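Local coordinates for nucleoprotein (Sendai virus, PDB 6M7D) that forms the helical nucleocapsid by binding six ribonucleotides per subunit, protecting the viral genome and presenting it as template for transcription and replication, at residues F8-S16 with N294-T302; M359-K370 with D405-G413. All blocks are in the same frame, centred on the assembly; numbering follows the deposited sequence.

Interaction 1 of 2, residues F8-S16 with N294-T302; sequences FDTFSSRRS and NKLRSLIDT
S12 and S13 meet K295 and S298 where helix 11-16 crosses helix 294-302. The axes of these two segments come within 8.4 Å of each other and run in the same general direction, at a crossing angle of -38°. S13 and S298 mark the tightest point, with their CA atoms 4.6 Å apart, consistent with the small side chains of S12, S13 and S298 at the crossing. S298 points at the other helix, and its CB lies 4.0 Å from CB of S13, whose hydroxyl leans over the CA and CB of S298. From the preceding position, S12 sends its OG in anti to the main-chain nitrogen (chi1 -174°), which brings it against K295 and gives a weak hydrogen bond to S298 OG at 3.3 Å, the sole one across the pair. The aliphatic part of K295 flanks this hydroxyl, K295 CD lying 3.6 Å from S12 OG.

Most of the polar bonding stays inside each helix. S298 OG donates to K295 O one turn back at 2.7 Å, and S16 OG does likewise to S13 O at 2.7 Å. T302 OG1 reaches S298 O at 3.1 Å from above the carbonyl plane; the same carbonyl also accepts the backbone N-H of T302, so it has two donors. At one end the amide of N294 lies near the D9 carbonyl without bonding to it.

The segment 8-16 thus rests on the outer face of helix 290-305 as a surface layer. L296 and L299, pointing away from 8-16, pack on F269, and I300 touches I273, both of helix 267-277; both leucines also touch Y329. Helix 11-19 leads on to strand 33-40, the first strand of the mixed sheet, and through this contact the amino-terminal end of the chain packs on a helix about 280 residues further along.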
# COMPACT_ATOMS: atom_id res chain seq x y z
N PHE A 8 14.85 -31.66 -12.00
CA PHE A 8 15.22 -30.98 -10.73
C PHE A 8 15.21 -29.45 -10.91
O PHE A 8 14.69 -28.75 -10.03
CB PHE A 8 16.56 -31.50 -10.23
CG PHE A 8 16.63 -33.00 -10.11
CD1 PHE A 8 17.05 -33.78 -11.17
CD2 PHE A 8 16.25 -33.64 -8.94
CE1 PHE A 8 17.10 -35.16 -11.06
CE2 PHE A 8 16.30 -35.02 -8.83
CZ PHE A 8 16.73 -35.78 -9.89
N ASP A 9 15.74 -28.97 -12.04
CA ASP A 9 15.83 -27.54 -12.31
C ASP A 9 14.45 -26.92 -12.44
O ASP A 9 14.20 -25.82 -11.94
CB ASP A 9 16.64 -27.29 -13.58
CG ASP A 9 18.05 -27.84 -13.48
OD1 ASP A 9 18.44 -28.31 -12.39
OD2 ASP A 9 18.77 -27.81 -14.51
N THR A 10 13.53 -27.62 -13.09
CA THR A 10 12.17 -27.15 -13.28
C THR A 10 11.22 -27.60 -12.18
O THR A 10 10.02 -27.38 -12.30
CB THR A 10 11.63 -27.62 -14.63
OG1 THR A 10 11.38 -29.02 -14.58
CG2 THR A 10 12.64 -27.34 -15.71
N PHE A 11 11.73 -28.22 -11.11
CA PHE A 11 10.83 -28.76 -10.10
C PHE A 11 10.21 -27.66 -9.25
O PHE A 11 9.09 -27.80 -8.77
CB PHE A 11 11.56 -29.76 -9.20
CG PHE A 11 10.71 -30.29 -8.09
CD1 PHE A 11 9.68 -31.17 -8.35
CD2 PHE A 11 10.92 -29.90 -6.79
CE1 PHE A 11 8.90 -31.66 -7.34
CE2 PHE A 11 10.14 -30.38 -5.79
CZ PHE A 11 9.14 -31.26 -6.06
N SER A 12 10.95 -26.57 -9.04
CA SER A 12 10.39 -25.45 -8.25
C SER A 12 9.18 -24.87 -8.99
O SER A 12 8.13 -24.68 -8.35
CB SER A 12 11.45 -24.40 -8.02
OG SER A 12 10.98 -23.38 -7.15
N SER A 13 9.35 -24.54 -10.27
CA SER A 13 8.24 -23.98 -11.08
C SER A 13 7.11 -25.01 -11.23
O SER A 13 5.94 -24.62 -11.04
CB SER A 13 8.74 -23.55 -12.44
OG SER A 13 9.60 -22.42 -12.32
N ARG A 14 7.46 -26.26 -11.52
CA ARG A 14 6.45 -27.34 -11.70
C ARG A 14 5.71 -27.60 -10.38
O ARG A 14 4.48 -27.75 -10.42
CB ARG A 14 7.11 -28.60 -12.25
CG ARG A 14 7.46 -28.51 -13.73
CD ARG A 14 7.32 -29.84 -14.43
NE ARG A 14 7.28 -29.68 -15.88
CZ ARG A 14 6.83 -30.61 -16.72
NH1 ARG A 14 6.83 -30.37 -18.02
NH2 ARG A 14 6.39 -31.76 -16.26
N ARG A 15 6.46 -27.71 -9.28
CA ARG A 15 5.83 -27.98 -7.96
C ARG A 15 4.91 -26.81 -7.60
O ARG A 15 3.79 -27.07 -7.13
CB ARG A 15 6.91 -28.15 -6.88
CG ARG A 15 6.34 -28.31 -5.48
CD ARG A 15 7.40 -28.22 -4.40
NE ARG A 15 6.81 -28.17 -3.07
CZ ARG A 15 6.40 -27.06 -2.48
NH1 ARG A 15 6.51 -25.90 -3.09
NH2 ARG A 15 5.87 -27.12 -1.27
N SER A 16 5.35 -25.58 -7.84
CA SER A 16 4.50 -24.41 -7.51
C SER A 16 3.22 -24.46 -8.35
O SER A 16 2.15 -24.32 -7.77
CB SER A 16 5.24 -23.12 -7.74
OG SER A 16 5.31 -22.81 -9.12
N ASN A 294 16.38 -20.43 -9.00
CA ASN A 294 15.24 -21.17 -9.54
C ASN A 294 13.96 -20.83 -8.80
O ASN A 294 12.89 -20.66 -9.42
CB ASN A 294 15.50 -22.67 -9.45
CG ASN A 294 16.68 -23.11 -10.27
OD1 ASN A 294 17.03 -22.47 -11.26
ND2 ASN A 294 17.31 -24.21 -9.87
N LYS A 295 14.03 -20.75 -7.47
CA LYS A 295 12.89 -20.33 -6.68
C LYS A 295 12.40 -18.96 -7.10
O LYS A 295 11.19 -18.75 -7.26
CB LYS A 295 13.26 -20.32 -5.20
CG LYS A 295 12.10 -20.08 -4.26
CD LYS A 295 11.20 -21.29 -4.17
CE LYS A 295 10.02 -21.03 -3.25
NZ LYS A 295 9.04 -20.07 -3.82
N LEU A 296 13.31 -18.02 -7.31
CA LEU A 296 12.92 -16.67 -7.71
C LEU A 296 12.36 -16.63 -9.12
O LEU A 296 11.53 -15.78 -9.42
CB LEU A 296 14.10 -15.72 -7.59
CG LEU A 296 14.15 -14.80 -6.38
CD1 LEU A 296 14.80 -13.53 -6.79
CD2 LEU A 296 12.79 -14.54 -5.82
N ARG A 297 12.85 -17.52 -9.98
CA ARG A 297 12.34 -17.60 -11.38
C ARG A 297 10.87 -18.02 -11.33
O ARG A 297 10.05 -17.41 -12.05
CB ARG A 297 13.14 -18.64 -12.17
CG ARG A 297 14.51 -18.16 -12.63
CD ARG A 297 15.28 -19.27 -13.32
NE ARG A 297 14.42 -20.06 -14.18
CZ ARG A 297 14.00 -19.69 -15.38
NH1 ARG A 297 14.36 -18.52 -15.88
NH2 ARG A 297 13.22 -20.49 -16.09
N SER A 298 10.56 -19.04 -10.53
CA SER A 298 9.17 -19.54 -10.35
C SER A 298 8.32 -18.45 -9.69
O SER A 298 7.16 -18.26 -10.12
CB SER A 298 9.15 -20.81 -9.55
OG SER A 298 9.50 -20.57 -8.19
N LEU A 299 8.89 -17.74 -8.72
CA LEU A 299 8.18 -16.65 -7.99
C LEU A 299 7.80 -15.54 -8.98
O LEU A 299 6.68 -15.02 -8.87
CB LEU A 299 9.10 -16.10 -6.90
CG LEU A 299 9.01 -16.81 -5.55
CD1 LEU A 299 9.75 -16.03 -4.48
CD2 LEU A 299 7.55 -17.00 -5.14
N ILE A 300 8.70 -15.22 -9.91
CA ILE A 300 8.42 -14.16 -10.93
C ILE A 300 7.22 -14.61 -11.77
O ILE A 300 6.34 -13.77 -12.03
CB ILE A 300 9.66 -13.88 -11.79
CG1 ILE A 300 10.67 -13.00 -11.05
CG2 ILE A 300 9.27 -13.28 -13.13
CD1 ILE A 300 11.94 -12.74 -11.81
N ASP A 301 7.18 -15.90 -12.14
CA ASP A 301 6.05 -16.47 -12.92
C ASP A 301 4.77 -16.36 -12.08
O ASP A 301 3.73 -15.98 -12.63
CB ASP A 301 6.32 -17.93 -13.29
CG ASP A 301 7.46 -18.11 -14.27
OD1 ASP A 301 7.82 -17.12 -14.94
OD2 ASP A 301 7.98 -19.24 -14.36
N THR A 302 4.88 -16.65 -10.78
CA THR A 302 3.72 -16.59 -9.85
C THR A 302 3.22 -15.14 -9.77
O THR A 302 2.00 -14.94 -9.82
CB THR A 302 4.11 -17.08 -8.45
OG1 THR A 302 4.51 -18.45 -8.57
CG2 THR A 302 2.99 -16.95 -7.45

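Interaction 2 of 2, residues M359-K370 with D405-G413; sequences MEMFLLGQAVAK and DGAYHKPTG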
# COMPACT_ATOMS: atom_id res chain seq x y z
N MET A 359 24.95 -14.88 6.52
CA MET A 359 25.91 -13.82 6.73
C MET A 359 27.03 -13.86 5.70
O MET A 359 27.57 -12.82 5.33
CB MET A 359 26.49 -13.89 8.13
CG MET A 359 27.07 -12.58 8.59
SD MET A 359 25.83 -11.29 8.70
CE MET A 359 26.88 -9.84 8.61
N GLU A 360 27.39 -15.04 5.21
CA GLU A 360 28.44 -15.11 4.21
C GLU A 360 27.93 -14.64 2.86
O GLU A 360 28.67 -13.99 2.12
CB GLU A 360 29.01 -16.53 4.12
CG GLU A 360 29.73 -17.01 5.38
CD GLU A 360 30.28 -15.88 6.26
OE1 GLU A 360 31.08 -15.06 5.78
OE2 GLU A 360 29.90 -15.83 7.45
N MET A 361 26.68 -14.93 2.53
CA MET A 361 26.10 -14.40 1.30
C MET A 361 25.87 -12.90 1.41
O MET A 361 26.05 -12.16 0.44
CB MET A 361 24.81 -15.13 0.97
CG MET A 361 25.04 -16.48 0.33
SD MET A 361 26.12 -16.41 -1.08
CE MET A 361 27.55 -17.29 -0.45
N PHE A 362 25.49 -12.43 2.60
CA PHE A 362 25.35 -11.00 2.84
C PHE A 362 26.68 -10.27 2.63
O PHE A 362 26.76 -9.29 1.88
CB PHE A 362 24.83 -10.79 4.26
CG PHE A 362 24.50 -9.38 4.59
CD1 PHE A 362 23.53 -8.70 3.89
CD2 PHE A 362 25.15 -8.73 5.62
CE1 PHE A 362 23.22 -7.40 4.20
CE2 PHE A 362 24.84 -7.44 5.92
CZ PHE A 362 23.88 -6.77 5.21
N LEU A 363 27.73 -10.76 3.29
CA LEU A 363 29.04 -10.14 3.16
C LEU A 363 29.60 -10.31 1.76
O LEU A 363 30.32 -9.43 1.29
CB LEU A 363 29.99 -10.73 4.19
CG LEU A 363 29.63 -10.40 5.63
CD1 LEU A 363 30.70 -10.91 6.55
CD2 LEU A 363 29.43 -8.92 5.80
N LEU A 364 29.27 -11.40 1.07
CA LEU A 364 29.70 -11.56 -0.30
C LEU A 364 29.01 -10.57 -1.22
O LEU A 364 29.64 -10.04 -2.15
CB LEU A 364 29.41 -12.98 -0.77
CG LEU A 364 29.79 -13.19 -2.22
CD1 LEU A 364 31.29 -13.24 -2.36
CD2 LEU A 364 29.15 -14.44 -2.74
N GLY A 365 27.72 -10.32 -1.00
CA GLY A 365 27.05 -9.29 -1.77
C GLY A 365 27.67 -7.93 -1.54
O GLY A 365 27.87 -7.17 -2.49
N GLN A 366 28.00 -7.62 -0.29
CA GLN A 366 28.68 -6.35 -0.01
C GLN A 366 30.05 -6.30 -0.67
O GLN A 366 30.48 -5.24 -1.11
CB GLN A 366 28.81 -6.15 1.49
CG GLN A 366 27.53 -5.95 2.19
CD GLN A 366 27.73 -5.83 3.65
OE1 GLN A 366 28.70 -6.33 4.19
NE2 GLN A 366 26.81 -5.15 4.30
N ALA A 367 30.74 -7.43 -0.72
CA ALA A 367 32.09 -7.46 -1.28
C ALA A 367 32.07 -7.28 -2.79
O ALA A 367 32.85 -6.50 -3.33
CB ALA A 367 32.77 -8.77 -0.90
N VAL A 368 31.19 -8.00 -3.49
CA VAL A 368 31.12 -7.84 -4.93
C VAL A 368 30.51 -6.50 -5.31
O VAL A 368 30.80 -5.98 -6.38
CB VAL A 368 30.35 -9.00 -5.59
CG1 VAL A 368 30.88 -10.32 -5.11
CG2 VAL A 368 28.87 -8.90 -5.33
N ALA A 369 29.67 -5.93 -4.44
CA ALA A 369 29.10 -4.63 -4.74
C ALA A 369 30.10 -3.51 -4.52
O ALA A 369 29.97 -2.44 -5.12
CB ALA A 369 27.85 -4.41 -3.90
N LYS A 370 31.09 -3.73 -3.68
CA LYS A 370 32.07 -2.73 -3.31
C LYS A 370 33.34 -2.81 -4.14
O LYS A 370 34.19 -1.93 -4.03
CB LYS A 370 32.44 -2.89 -1.83
CG LYS A 370 31.64 -2.06 -0.88
CD LYS A 370 32.36 -1.91 0.43
CE LYS A 370 32.02 -3.03 1.38
NZ LYS A 370 30.96 -2.62 2.33
N ASP A 405 37.49 0.24 2.19
CA ASP A 405 38.61 -0.28 3.02
C ASP A 405 38.11 -1.27 4.08
O ASP A 405 38.21 -0.95 5.28
CB ASP A 405 39.42 0.87 3.64
CG ASP A 405 40.40 1.50 2.66
OD1 ASP A 405 41.26 2.28 3.11
OD2 ASP A 405 40.30 1.19 1.46
N GLY A 406 37.63 -2.44 3.64
CA GLY A 406 37.19 -3.52 4.55
C GLY A 406 36.16 -3.07 5.57
O GLY A 406 36.30 -3.46 6.75
N ALA A 407 35.17 -2.27 5.16
CA ALA A 407 34.10 -1.83 6.09
C ALA A 407 32.78 -2.45 5.63
O ALA A 407 32.40 -2.22 4.47
CB ALA A 407 34.03 -0.32 6.11
N TYR A 408 32.09 -3.18 6.51
CA TYR A 408 30.86 -3.82 6.10
C TYR A 408 29.68 -3.17 6.80
O TYR A 408 29.82 -2.61 7.89
CB TYR A 408 30.88 -5.32 6.40
CG TYR A 408 31.64 -6.15 5.39
CD1 TYR A 408 31.55 -5.88 4.03
CD2 TYR A 408 32.46 -7.18 5.80
CE1 TYR A 408 32.24 -6.63 3.11
CE2 TYR A 408 33.16 -7.94 4.89
CZ TYR A 408 33.04 -7.66 3.55
OH TYR A 408 33.75 -8.43 2.65
N HIS A 409 28.52 -3.26 6.17
CA HIS A 409 27.27 -2.79 6.75
C HIS A 409 26.71 -3.88 7.65
O HIS A 409 26.60 -5.03 7.23
CB HIS A 409 26.26 -2.44 5.66
CG HIS A 409 26.70 -1.33 4.76
ND1 HIS A 409 26.60 -0.00 5.13
CD2 HIS A 409 27.23 -1.34 3.52
CE1 HIS A 409 27.06 0.75 4.15
NE2 HIS A 409 27.45 -0.03 3.16
N LYS A 410 26.37 -3.51 8.85
CA LYS A 410 25.74 -4.51 9.70
C LYS A 410 24.28 -4.67 9.31
O LYS A 410 23.61 -3.68 8.99
CB LYS A 410 25.84 -4.11 11.17
CG LYS A 410 27.26 -3.84 11.64
CD LYS A 410 28.20 -4.96 11.24
CE LYS A 410 29.47 -4.41 10.61
NZ LYS A 410 30.34 -5.50 10.07
N PRO A 411 23.76 -5.89 9.29
CA PRO A 411 22.35 -6.09 8.95
C PRO A 411 21.43 -5.35 9.91
O PRO A 411 21.55 -5.46 11.13
CB PRO A 411 22.17 -7.61 9.06
CG PRO A 411 23.36 -8.11 9.78
CD PRO A 411 24.47 -7.17 9.47
N THR A 412 20.52 -4.57 9.34
CA THR A 412 19.60 -3.76 10.13
C THR A 412 18.58 -4.65 10.81
O THR A 412 17.93 -5.48 10.17
CB THR A 412 18.91 -2.73 9.24
OG1 THR A 412 19.89 -1.90 8.61
CG2 THR A 412 17.97 -1.85 10.05
N GLY A 413 18.43 -4.47 12.12
CA GLY A 413 17.53 -5.28 12.91
C GLY A 413 16.17 -4.62 13.08
O GLY A 413 16.03 -3.41 12.91
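L363 and Y408 meet at about a right angle: CD2 of the leucine sits over one face of the phenol ring, 3.8 Å from its centroid and 25° off the normal, a CH-pi contact displaced toward the rim. The hydroxyl end of the same ring reaches the methyl of A367. One turn before K370 on the helix, Q366 extends its amide with the chain straight beyond CG (chi2 177°), and NE2 donates to H409 O at 2.9 Å, within the carbonyl plane and on a lone pair. That oxygen also lies at the edge of the F362 ring, near its plane. P411 closes the far end, its CD touching F362 CE2 at 3.6 Å and M359 CE at 3.7 Å, the methionine crossing the proline almost perpendicularly. At the other end K370 bends its chain to bring NZ to A407 O at 2.6 Å.

The contact flanks the RNA site: the side chains of P411 and F362 lie about 8 Å from those of RNA-binding R354 and Y350, respectively. Both hydrogen bonds hold main-chain carbonyls of 405-413, the start of the Ntail region by similarity, while Y408 and P411 supply the apolar grip. The ammonium of K370 near the H409 ring would probably disfavour protonation of that histidine.

Interactions 1 and 2 come in series along the chain: 8-16 pairs with 294-302 before 359-370 pairs with 405-413. Their centres are 28 Å apart and their nearest atoms about 13 Å, so they do not touch, and no helix is common to them. Both are surface contacts in which a segment near one end of the modelled chain (3-414) lies on a helix of the carboxy-terminal domain, 290-305 or 359-370. Their nearest atoms are about 9 and 6 Å from the bound RNA. By similarity, interaction 1 lies within Ncore, whereas interaction 2 joins Ncore to the first residues of Ntail.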